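Local coordinates for endo-1,4-beta-xylanase (Bacteroides thetaiotaomicron VPI-5482, PDB 3KST), which probably hydrolyses O-glycosidic bonds in plant polysaccharides such as xylan, as a calcium-binding member of glycoside hydrolase family 43, at residues A[74-79]-A[98-103]; A[90-95]-A[105-110]; A[211-216]-A[267-272]; A[217-222]-A[291-296]. All blocks are in the same frame, centred on the assembly; numbering follows the deposited sequence.

Interaction 1 of 4, residues A[74-79]-A[98-103]; sequences YGTWGF and SAEEHI
Glu100 makes the main polar link to the loop 74-79. Glu100 OE2 takes the backbone N-H of Thr76 at 2.9 Å, on the anti side of the carboxylate and 16° out of its plane, while Glu100 N donates to Trp77 O (2.9 Å). Water reinforces both joins: one molecule bonds to Thr76 OG1 and Glu100 OE2, another to Gly78 O and Glu101 N. Aromatic contacts form the second group. Glu100 CG lies 3.5 Å from the centroid of the five-membered ring of Trp77, and the carboxylate continues over the NE1/CD1 rim, nearly parallel to the indole, whose NE1 donates to a water; glutamate suits the place by offering a methylene to the face and an acid to the loop backbone. Ala99 CB sits over the Phe79 ring, and Tyr74 turns its edge to the face of His102 in an offset edge-to-face pair, planes at 76°. His102 ND1 donates to Glu100 O at 2.9 Å, holding that imidazole. Gly75 and Gly78 both have positive phi, and a CB would crowd Glu100 CG at the first and strike the indole at the second. The whole packs a loop against the type I' turn Ala99-His102 of a tight beta hairpin in one blade of the five-bladed propeller characteristic of family 43.

Interaction 2 of 4, residues A[90-95]-A[105-110]; sequences KKKFYL and VATSTT
Lys92 lays its methylenes along the partner strand: Lys92 CG comes 3.3 Å from Ser108 O, and CD passes beside Thr107. A lysine suits this place because its aliphatic chain covers the Ser108 carbonyl and Thr107. Phe93 forms an antiparallel hydrogen-bonded pair with Ser108, Phe93 N reaching Ser108 O at 2.9 Å and Phe93 O accepting from Ser108 N. Its ring packs against the end of 105-110. Thr110 C stands over one face, whereas Thr109 O meets the edge, 3.3 Å from Phe93 CE1. Ser108 OG donates to Thr110 O (2.7 Å), which probably helps to hold the bend that covers the ring; Tyr32, Tyr86 and Phe115 also pack on Phe93. Shortening this side chain to that of an alanine is likely to open a gap against Thr109 and Thr110 and leave Tyr32 without its edge-to-face partner. Tyr94, on the other face of the sheet, forms an antiparallel non-hydrogen-bonded pair with Thr107. With OG1 of Thr107 set between its backbone N and carbonyl carbon (chi1 75°), the methyl CG2 of Thr107 is turned over the Tyr94 ring, 3.8 Å from its centroid. Val105 CG2 touches the edge of that ring at CD2. Leu95 closes the run, exchanging two backbone bonds with Ala106; small alanine and branched leucine both pack on Leu68. Regular antiparallel pairing like this is that of a beta hairpin, here two neighbouring strands of a propeller blade.

Interaction 3 of 4, residues A[211-216]-A[267-272]; sequences ENKGYG and HAHWSA
The contact lies at the predicted active site of the propeller, where Tyr215, from the loop before strand 216-222, meets His267 at the end of strand 262-268. Their rings are almost parallel, planes at 9°, yet they meet rim to rim, with neither over the other's face. Tyr215 CE2 comes 3.4 Å from His267 NE2. Each ring has its polar partner outside the pair: Tyr215 OH hydrogen-bonds Glu190, the predicted proton donor, and His267 ND1 bonds the backbone N of Asp26, the predicted proton acceptor; His251, a calcium ligand, packs against both rings. An aromatic ring with a polar atom on its rim or at its tip can pack here and probably help to orient the predicted acids. His269 reaches the loop differently. His269 CE1 lies near two backbone oxygens, 3.2 Å from Glu211 O and 3.6 Å from Asn212 O, and NE2 hydrogen-bonds Tyr210 O. A leucine in place of His269 would probably leave the Tyr210 carbonyl without this partner and the loop less firmly tied. At the surface, the extended chain of Lys213 brings CE to 3.4 Å from Ala272 O. The loop keeps its own shape through a type I turn, with Tyr215 N bonded to Asn212 O (3.0 Å), and an Asx turn in which Asn212 OD1 accepts from Gly214 N at 2.9 Å. Loops converging from two blades in this way line the catalytic centre of a family 43 propeller.

Interaction 4 of 4, residues A[217-222]-A[291-296]; sequences VGYATS and GVVTIS
Tyr219 carries most of this contact, sending its side chain from strand 217-222 across to 291-296 and meeting Val293 on the way. From CB the ring leaves with CG between the backbone N and the carbonyl carbon (chi1 77°), a setting that presents one face to the valine. Tyr219 CG stands 4.0 Å from Val293 CG2. Along one side of the ring Tyr219 CD1 meets Val293 CB at 3.7 Å, and Tyr219 CE1 comes closer to the same carbon, at 3.5 Å; along the other, CD2 and CE2 face CG2. The Val293 CG2 methyl is centred over the Tyr219 ring, 3.6 Å from its centroid and only 6° off the normal, a CH-pi contact. At the tip, Tyr219 OH touches Val292 CA at 3.5 Å and accepts a weak, though nearly straight, bond from Val293 N, 3.4 Å long with 163° at the hydrogen. Tyr232 also stacks on the tyrosine ring. Farther along the strands Val217 CG1 meets Ile295 CD1 at 4.0 Å, a valine methyl against the terminal methyl of the isoleucine, the two side chains crossing at about a right angle; Tyr264 packs on both. The backbones stay well apart, joined through side chains rather than by strand pairing. Beta-branched valine and isoleucine suit such an interface by giving compact methyl surfaces, and tyrosine adds length and a polar end. The join between blades is probably held chiefly by apolar packing, the weak hydroxyl bond adding little.

Interactions 1 and 2 hold the same hairpin, strands 92-99 and 102-108: interaction 2 joins its strands along their length, in a buried place, by regular backbone bonds, whereas interaction 1 clamps its turn, partly exposed, with a carboxylate, waters and aromatic rings. Interactions 3 and 4 adjoin at residues 216 and 217, and both connect the blade of strand 216-222 to the sheet containing strands 262-268 and 293-305. Interaction 4 is buried and mainly apolar; interaction 3, running from the predicted catalytic acids to the surface, mixes ring contacts with histidine and carbonyl groups. Interactions 2 and 4 lie on opposite sides of the chain's centre, their own centres about 29 Å apart.

Interaction 1 of 4, residues A[74-79]-A[98-103]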
# COMPACT_ATOMS: atom_id res chain seq x y z
N TYR A 74 -15.18 -0.44 -12.19
CA TYR A 74 -15.59 -1.82 -12.08
C TYR A 74 -15.95 -2.04 -10.62
O TYR A 74 -15.25 -1.54 -9.77
CB TYR A 74 -14.40 -2.74 -12.37
CG TYR A 74 -14.66 -4.19 -12.13
CD1 TYR A 74 -15.43 -4.95 -13.02
CD2 TYR A 74 -14.12 -4.83 -11.00
CE1 TYR A 74 -15.66 -6.31 -12.80
CE2 TYR A 74 -14.32 -6.19 -10.78
CZ TYR A 74 -15.11 -6.92 -11.66
OH TYR A 74 -15.29 -8.26 -11.41
N GLY A 75 -17.07 -2.72 -10.37
CA GLY A 75 -17.51 -3.10 -9.03
C GLY A 75 -18.35 -2.19 -8.16
O GLY A 75 -18.42 -0.97 -8.35
N THR A 76 -18.98 -2.79 -7.16
CA THR A 76 -19.82 -2.08 -6.22
C THR A 76 -19.46 -2.27 -4.77
O THR A 76 -20.09 -1.61 -3.93
CB THR A 76 -21.30 -2.45 -6.42
OG1 THR A 76 -21.49 -3.82 -6.05
CG2 THR A 76 -21.71 -2.21 -7.87
N TRP A 77 -18.47 -3.11 -4.47
CA TRP A 77 -18.04 -3.42 -3.09
C TRP A 77 -16.58 -3.80 -3.05
O TRP A 77 -15.96 -4.06 -4.10
CB TRP A 77 -18.90 -4.56 -2.52
CG TRP A 77 -18.77 -5.86 -3.25
CD1 TRP A 77 -19.53 -6.30 -4.32
CD2 TRP A 77 -17.81 -6.90 -2.99
NE1 TRP A 77 -19.11 -7.55 -4.72
CE2 TRP A 77 -18.05 -7.94 -3.94
CE3 TRP A 77 -16.77 -7.07 -2.06
CZ2 TRP A 77 -17.30 -9.10 -3.96
CZ3 TRP A 77 -16.02 -8.25 -2.08
CH2 TRP A 77 -16.29 -9.25 -3.04
N GLY A 78 -16.00 -3.86 -1.86
CA GLY A 78 -14.60 -4.24 -1.75
C GLY A 78 -13.57 -3.29 -2.37
O GLY A 78 -12.58 -3.76 -2.96
N PHE A 79 -13.79 -1.98 -2.27
CA PHE A 79 -12.78 -0.99 -2.72
C PHE A 79 -11.68 -0.93 -1.66
O PHE A 79 -11.85 -0.30 -0.60
CB PHE A 79 -13.40 0.36 -2.99
CG PHE A 79 -14.23 0.36 -4.23
CD1 PHE A 79 -13.65 0.70 -5.43
CD2 PHE A 79 -15.53 -0.15 -4.21
CE1 PHE A 79 -14.41 0.68 -6.61
CE2 PHE A 79 -16.31 -0.18 -5.36
CZ PHE A 79 -15.75 0.22 -6.57
N SER A 98 -8.07 -2.47 -5.66
CA SER A 98 -8.86 -3.68 -5.68
C SER A 98 -10.31 -3.30 -5.61
O SER A 98 -10.66 -2.32 -4.99
CB SER A 98 -8.49 -4.57 -4.51
OG SER A 98 -7.11 -4.85 -4.53
N ALA A 99 -11.16 -4.06 -6.28
CA ALA A 99 -12.61 -3.86 -6.24
C ALA A 99 -13.23 -5.23 -6.51
O ALA A 99 -12.85 -5.88 -7.48
CB ALA A 99 -13.07 -2.79 -7.29
N GLU A 100 -14.13 -5.70 -5.64
CA GLU A 100 -14.72 -7.06 -5.71
C GLU A 100 -13.67 -8.19 -5.87
O GLU A 100 -13.88 -9.15 -6.61
CB GLU A 100 -15.79 -7.18 -6.80
CG GLU A 100 -16.87 -6.13 -6.79
CD GLU A 100 -18.15 -6.52 -7.54
OE1 GLU A 100 -18.24 -7.64 -8.09
OE2 GLU A 100 -19.08 -5.68 -7.55
N GLU A 101 -12.54 -8.04 -5.16
CA GLU A 101 -11.43 -8.98 -5.20
C GLU A 101 -10.77 -9.13 -6.59
O GLU A 101 -10.26 -10.20 -6.91
CB GLU A 101 -11.83 -10.36 -4.59
CG GLU A 101 -12.12 -10.24 -3.08
CD GLU A 101 -12.73 -11.48 -2.46
OE1 GLU A 101 -13.75 -11.98 -2.99
OE2 GLU A 101 -12.20 -11.92 -1.42
N HIS A 102 -10.78 -8.06 -7.39
CA HIS A 102 -10.07 -8.01 -8.69
C HIS A 102 -9.24 -6.74 -8.67
O HIS A 102 -9.58 -5.77 -7.97
CB HIS A 102 -11.04 -8.03 -9.88
CG HIS A 102 -11.76 -9.33 -10.01
ND1 HIS A 102 -12.83 -9.66 -9.21
CD2 HIS A 102 -11.54 -10.40 -10.81
CE1 HIS A 102 -13.25 -10.87 -9.52
NE2 HIS A 102 -12.48 -11.34 -10.49
N ILE A 103 -8.15 -6.74 -9.44
CA ILE A 103 -7.26 -5.57 -9.51
C ILE A 103 -7.62 -4.69 -10.70
O ILE A 103 -7.88 -5.20 -11.78
CB ILE A 103 -5.78 -5.95 -9.51
CG1 ILE A 103 -5.40 -6.93 -10.63
CG2 ILE A 103 -5.46 -6.61 -8.16
CD1 ILE A 103 -3.92 -7.16 -10.76
O HOH W 1 -21.76 -5.69 -8.16
O HOH W 2 -20.83 -9.19 -6.49
O HOH W 3 -11.46 -6.21 -3.37

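Interaction 2 of 4, residues A[90-95]-A[105-110]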
# COMPACT_ATOMS: atom_id res chain seq x y z
N LYS A 90 3.65 9.31 -18.77
CA LYS A 90 2.28 9.63 -19.23
C LYS A 90 1.73 11.01 -18.86
O LYS A 90 0.65 11.37 -19.32
CB LYS A 90 1.27 8.60 -18.69
CG LYS A 90 1.72 7.14 -18.70
CD LYS A 90 1.97 6.64 -20.08
CE LYS A 90 2.23 5.16 -20.06
NZ LYS A 90 2.35 4.69 -21.44
N LYS A 91 2.44 11.74 -17.98
CA LYS A 91 2.03 13.06 -17.43
C LYS A 91 0.58 13.08 -16.92
O LYS A 91 -0.24 13.95 -17.27
CB LYS A 91 2.36 14.22 -18.38
CG LYS A 91 3.86 14.35 -18.59
CD LYS A 91 4.22 15.59 -19.39
CE LYS A 91 5.71 15.83 -19.41
NZ LYS A 91 6.27 16.16 -18.07
N LYS A 92 0.30 12.09 -16.06
CA LYS A 92 -1.03 11.81 -15.52
C LYS A 92 -0.91 10.95 -14.25
O LYS A 92 0.08 10.21 -14.08
CB LYS A 92 -1.81 11.05 -16.60
CG LYS A 92 -3.31 11.04 -16.50
CD LYS A 92 -4.00 10.36 -17.70
CE LYS A 92 -3.71 11.05 -19.04
NZ LYS A 92 -4.48 10.43 -20.16
N PHE A 93 -1.91 11.03 -13.38
CA PHE A 93 -1.97 10.22 -12.15
C PHE A 93 -2.67 8.88 -12.41
O PHE A 93 -3.69 8.82 -13.10
CB PHE A 93 -2.67 11.00 -11.02
CG PHE A 93 -1.97 12.27 -10.68
CD1 PHE A 93 -2.23 13.44 -11.41
CD2 PHE A 93 -1.02 12.31 -9.66
CE1 PHE A 93 -1.57 14.62 -11.12
CE2 PHE A 93 -0.34 13.50 -9.37
CZ PHE A 93 -0.63 14.65 -10.10
N TYR A 94 -2.12 7.80 -11.86
CA TYR A 94 -2.69 6.45 -11.96
C TYR A 94 -3.03 5.94 -10.56
O TYR A 94 -2.19 6.01 -9.66
CB TYR A 94 -1.71 5.50 -12.67
CG TYR A 94 -1.67 5.71 -14.19
CD1 TYR A 94 -1.22 6.92 -14.74
CD2 TYR A 94 -2.10 4.71 -15.08
CE1 TYR A 94 -1.21 7.13 -16.13
CE2 TYR A 94 -2.05 4.91 -16.48
CZ TYR A 94 -1.59 6.13 -16.98
OH TYR A 94 -1.55 6.39 -18.33
N LEU A 95 -4.28 5.50 -10.38
CA LEU A 95 -4.76 4.87 -9.16
C LEU A 95 -4.91 3.36 -9.42
O LEU A 95 -5.73 2.96 -10.25
CB LEU A 95 -6.12 5.46 -8.74
CG LEU A 95 -6.98 4.73 -7.70
CD1 LEU A 95 -6.19 4.63 -6.43
CD2 LEU A 95 -8.36 5.41 -7.55
N VAL A 105 -7.30 -0.35 -12.49
CA VAL A 105 -6.57 0.90 -12.63
C VAL A 105 -7.48 1.97 -13.23
O VAL A 105 -8.24 1.69 -14.18
CB VAL A 105 -5.25 0.73 -13.46
CG1 VAL A 105 -5.51 0.17 -14.86
CG2 VAL A 105 -4.45 2.04 -13.54
N ALA A 106 -7.41 3.15 -12.63
CA ALA A 106 -8.12 4.36 -13.05
C ALA A 106 -7.11 5.48 -13.18
O ALA A 106 -5.97 5.36 -12.71
CB ALA A 106 -9.22 4.74 -12.02
N THR A 107 -7.49 6.54 -13.88
CA THR A 107 -6.61 7.69 -14.05
C THR A 107 -7.30 9.01 -13.71
O THR A 107 -8.53 9.12 -13.72
CB THR A 107 -5.98 7.78 -15.49
OG1 THR A 107 -6.95 8.25 -16.44
CG2 THR A 107 -5.41 6.46 -15.96
N SER A 108 -6.46 10.00 -13.45
CA SER A 108 -6.86 11.38 -13.16
C SER A 108 -5.80 12.35 -13.63
O SER A 108 -4.62 12.03 -13.69
CB SER A 108 -7.05 11.55 -11.65
OG SER A 108 -7.40 12.89 -11.24
N THR A 109 -6.24 13.56 -13.99
CA THR A 109 -5.29 14.62 -14.32
C THR A 109 -4.77 15.33 -13.05
O THR A 109 -3.81 16.07 -13.13
CB THR A 109 -5.89 15.65 -15.29
OG1 THR A 109 -6.94 16.37 -14.66
CG2 THR A 109 -6.40 14.96 -16.57
N THR A 110 -5.43 15.12 -11.90
CA THR A 110 -5.01 15.74 -10.64
C THR A 110 -4.82 14.70 -9.51
O THR A 110 -5.34 13.57 -9.62
CB THR A 110 -6.01 16.79 -10.21
OG1 THR A 110 -7.30 16.19 -9.98
CG2 THR A 110 -6.10 17.90 -11.29

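Interaction 3 of 4, residues A[211-216]-A[267-272]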
# COMPACT_ATOMS: atom_id res chain seq x y z
N GLU A 211 -7.03 -9.13 10.82
CA GLU A 211 -7.74 -9.17 12.10
C GLU A 211 -6.89 -9.63 13.28
O GLU A 211 -7.27 -9.40 14.41
CB GLU A 211 -8.99 -10.03 11.99
CG GLU A 211 -10.07 -9.36 11.11
CD GLU A 211 -11.39 -10.11 11.07
OE1 GLU A 211 -11.49 -11.25 11.60
OE2 GLU A 211 -12.34 -9.53 10.49
N ASN A 212 -5.76 -10.28 13.02
CA ASN A 212 -4.90 -10.75 14.10
C ASN A 212 -4.12 -9.59 14.70
O ASN A 212 -3.59 -8.75 13.96
CB ASN A 212 -3.90 -11.81 13.60
CG ASN A 212 -3.36 -12.65 14.73
OD1 ASN A 212 -2.31 -12.36 15.25
ND2 ASN A 212 -4.11 -13.67 15.13
N LYS A 213 -3.98 -9.54 16.03
CA LYS A 213 -3.15 -8.49 16.67
C LYS A 213 -1.69 -8.53 16.22
O LYS A 213 -1.00 -7.53 16.36
CB LYS A 213 -3.22 -8.53 18.21
CG LYS A 213 -4.56 -8.17 18.74
CD LYS A 213 -4.63 -8.44 20.22
CE LYS A 213 -5.95 -8.07 20.79
NZ LYS A 213 -6.04 -8.55 22.18
N GLY A 214 -1.25 -9.71 15.75
CA GLY A 214 0.07 -9.98 15.23
C GLY A 214 0.27 -9.74 13.74
O GLY A 214 1.35 -10.15 13.19
N TYR A 215 -0.70 -9.11 13.08
CA TYR A 215 -0.48 -8.58 11.71
C TYR A 215 0.83 -7.80 11.80
O TYR A 215 1.04 -7.02 12.77
CB TYR A 215 -1.60 -7.63 11.28
CG TYR A 215 -1.78 -7.37 9.79
CD1 TYR A 215 -1.87 -8.41 8.87
CD2 TYR A 215 -2.02 -6.08 9.32
CE1 TYR A 215 -2.10 -8.17 7.49
CE2 TYR A 215 -2.25 -5.82 7.95
CZ TYR A 215 -2.28 -6.88 7.05
OH TYR A 215 -2.52 -6.63 5.73
N GLY A 216 1.73 -8.02 10.84
CA GLY A 216 3.03 -7.38 10.86
C GLY A 216 3.69 -7.24 9.52
O GLY A 216 3.26 -7.86 8.55
N HIS A 267 -1.53 1.05 9.03
CA HIS A 267 -2.74 1.02 9.85
C HIS A 267 -2.52 0.18 11.11
O HIS A 267 -1.54 -0.55 11.26
CB HIS A 267 -3.98 0.56 9.08
CG HIS A 267 -4.02 -0.90 8.77
ND1 HIS A 267 -4.10 -1.38 7.48
CD2 HIS A 267 -3.99 -2.00 9.57
CE1 HIS A 267 -4.13 -2.70 7.51
NE2 HIS A 267 -4.05 -3.10 8.76
N ALA A 268 -3.48 0.29 12.01
CA ALA A 268 -3.53 -0.53 13.22
C ALA A 268 -5.00 -0.69 13.60
O ALA A 268 -5.85 0.06 13.11
CB ALA A 268 -2.76 0.16 14.31
N HIS A 269 -5.30 -1.67 14.44
CA HIS A 269 -6.66 -1.81 14.97
C HIS A 269 -7.09 -0.54 15.71
O HIS A 269 -6.23 0.28 16.13
CB HIS A 269 -6.79 -3.00 15.92
CG HIS A 269 -6.60 -4.33 15.27
ND1 HIS A 269 -6.28 -5.47 15.98
CD2 HIS A 269 -6.65 -4.70 13.97
CE1 HIS A 269 -6.17 -6.49 15.14
NE2 HIS A 269 -6.39 -6.05 13.91
N TRP A 270 -8.41 -0.34 15.80
CA TRP A 270 -8.98 0.78 16.54
C TRP A 270 -8.41 0.85 17.96
O TRP A 270 -8.05 1.92 18.43
CB TRP A 270 -10.50 0.70 16.56
CG TRP A 270 -11.11 1.70 17.42
CD1 TRP A 270 -11.67 1.47 18.63
CD2 TRP A 270 -11.15 3.12 17.22
NE1 TRP A 270 -12.10 2.64 19.18
CE2 TRP A 270 -11.78 3.67 18.35
CE3 TRP A 270 -10.73 3.98 16.19
CZ2 TRP A 270 -12.00 5.05 18.49
CZ3 TRP A 270 -10.94 5.34 16.33
CH2 TRP A 270 -11.59 5.86 17.49
N SER A 271 -8.27 -0.30 18.60
CA SER A 271 -7.74 -0.41 19.96
C SER A 271 -7.50 -1.88 20.24
O SER A 271 -7.82 -2.72 19.40
CB SER A 271 -8.80 0.10 20.94
OG SER A 271 -9.94 -0.74 20.86
N ALA A 272 -6.98 -2.22 21.43
CA ALA A 272 -6.81 -3.62 21.84
C ALA A 272 -8.13 -4.43 21.92
O ALA A 272 -8.11 -5.65 21.73
CB ALA A 272 -6.07 -3.71 23.20

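Interaction 4 of 4, residues A[217-222]-A[291-296]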
# COMPACT_ATOMS: atom_id res chain seq x y z
N VAL A 217 4.73 -6.41 9.48
CA VAL A 217 5.47 -6.10 8.27
C VAL A 217 6.86 -6.70 8.27
O VAL A 217 7.59 -6.62 9.27
CB VAL A 217 5.60 -4.58 8.10
CG1 VAL A 217 6.43 -4.22 6.83
CG2 VAL A 217 4.19 -3.92 8.05
N GLY A 218 7.27 -7.25 7.13
CA GLY A 218 8.62 -7.77 6.94
C GLY A 218 9.08 -7.44 5.54
O GLY A 218 8.31 -6.85 4.75
N TYR A 219 10.32 -7.80 5.22
CA TYR A 219 10.81 -7.64 3.83
C TYR A 219 11.64 -8.82 3.32
O TYR A 219 12.03 -9.72 4.09
CB TYR A 219 11.59 -6.32 3.64
CG TYR A 219 13.01 -6.30 4.18
CD1 TYR A 219 13.27 -5.97 5.51
CD2 TYR A 219 14.12 -6.57 3.35
CE1 TYR A 219 14.57 -5.92 6.03
CE2 TYR A 219 15.44 -6.52 3.86
CZ TYR A 219 15.65 -6.20 5.19
OH TYR A 219 16.92 -6.16 5.72
N ALA A 220 11.87 -8.78 2.00
CA ALA A 220 12.70 -9.72 1.26
C ALA A 220 13.45 -8.95 0.20
O ALA A 220 12.97 -7.91 -0.27
CB ALA A 220 11.87 -10.82 0.61
N THR A 221 14.62 -9.46 -0.16
CA THR A 221 15.46 -8.83 -1.16
C THR A 221 15.70 -9.73 -2.36
O THR A 221 15.56 -10.95 -2.28
CB THR A 221 16.85 -8.40 -0.60
OG1 THR A 221 17.59 -9.53 -0.12
CG2 THR A 221 16.68 -7.42 0.55
N SER A 222 16.14 -9.10 -3.44
CA SER A 222 16.52 -9.80 -4.66
C SER A 222 17.36 -8.89 -5.55
O SER A 222 17.27 -7.67 -5.46
CB SER A 222 15.28 -10.21 -5.43
OG SER A 222 14.57 -9.06 -5.80
N GLY A 291 22.41 -2.31 3.47
CA GLY A 291 21.17 -2.87 2.95
C GLY A 291 20.18 -3.48 3.92
O GLY A 291 19.51 -4.44 3.56
N VAL A 292 20.05 -2.91 5.12
CA VAL A 292 19.11 -3.40 6.14
C VAL A 292 18.01 -2.36 6.32
O VAL A 292 18.30 -1.19 6.55
CB VAL A 292 19.76 -3.64 7.50
CG1 VAL A 292 18.71 -4.21 8.50
CG2 VAL A 292 20.93 -4.59 7.37
N VAL A 293 16.76 -2.81 6.25
CA VAL A 293 15.59 -1.91 6.38
C VAL A 293 15.17 -1.79 7.85
O VAL A 293 15.26 -2.78 8.60
CB VAL A 293 14.39 -2.42 5.52
CG1 VAL A 293 13.23 -1.43 5.52
CG2 VAL A 293 14.82 -2.68 4.09
N THR A 294 14.74 -0.60 8.26
CA THR A 294 14.22 -0.34 9.61
C THR A 294 12.95 0.49 9.54
O THR A 294 12.80 1.37 8.67
CB THR A 294 15.21 0.41 10.59
OG1 THR A 294 15.49 1.73 10.12
CG2 THR A 294 16.48 -0.37 10.75
N ILE A 295 12.00 0.14 10.40
CA ILE A 295 10.79 0.91 10.63
C ILE A 295 10.93 1.18 12.13
O ILE A 295 11.04 0.22 12.92
CB ILE A 295 9.52 0.14 10.30
CG1 ILE A 295 9.38 -0.07 8.80
CG2 ILE A 295 8.27 0.90 10.82
CD1 ILE A 295 8.24 -1.07 8.45
N SER A 296 10.97 2.45 12.49
CA SER A 296 11.26 2.87 13.87
C SER A 296 10.76 4.27 14.21
O SER A 296 10.13 4.95 13.41
CB SER A 296 12.78 2.81 14.07
OG SER A 296 13.40 3.79 13.27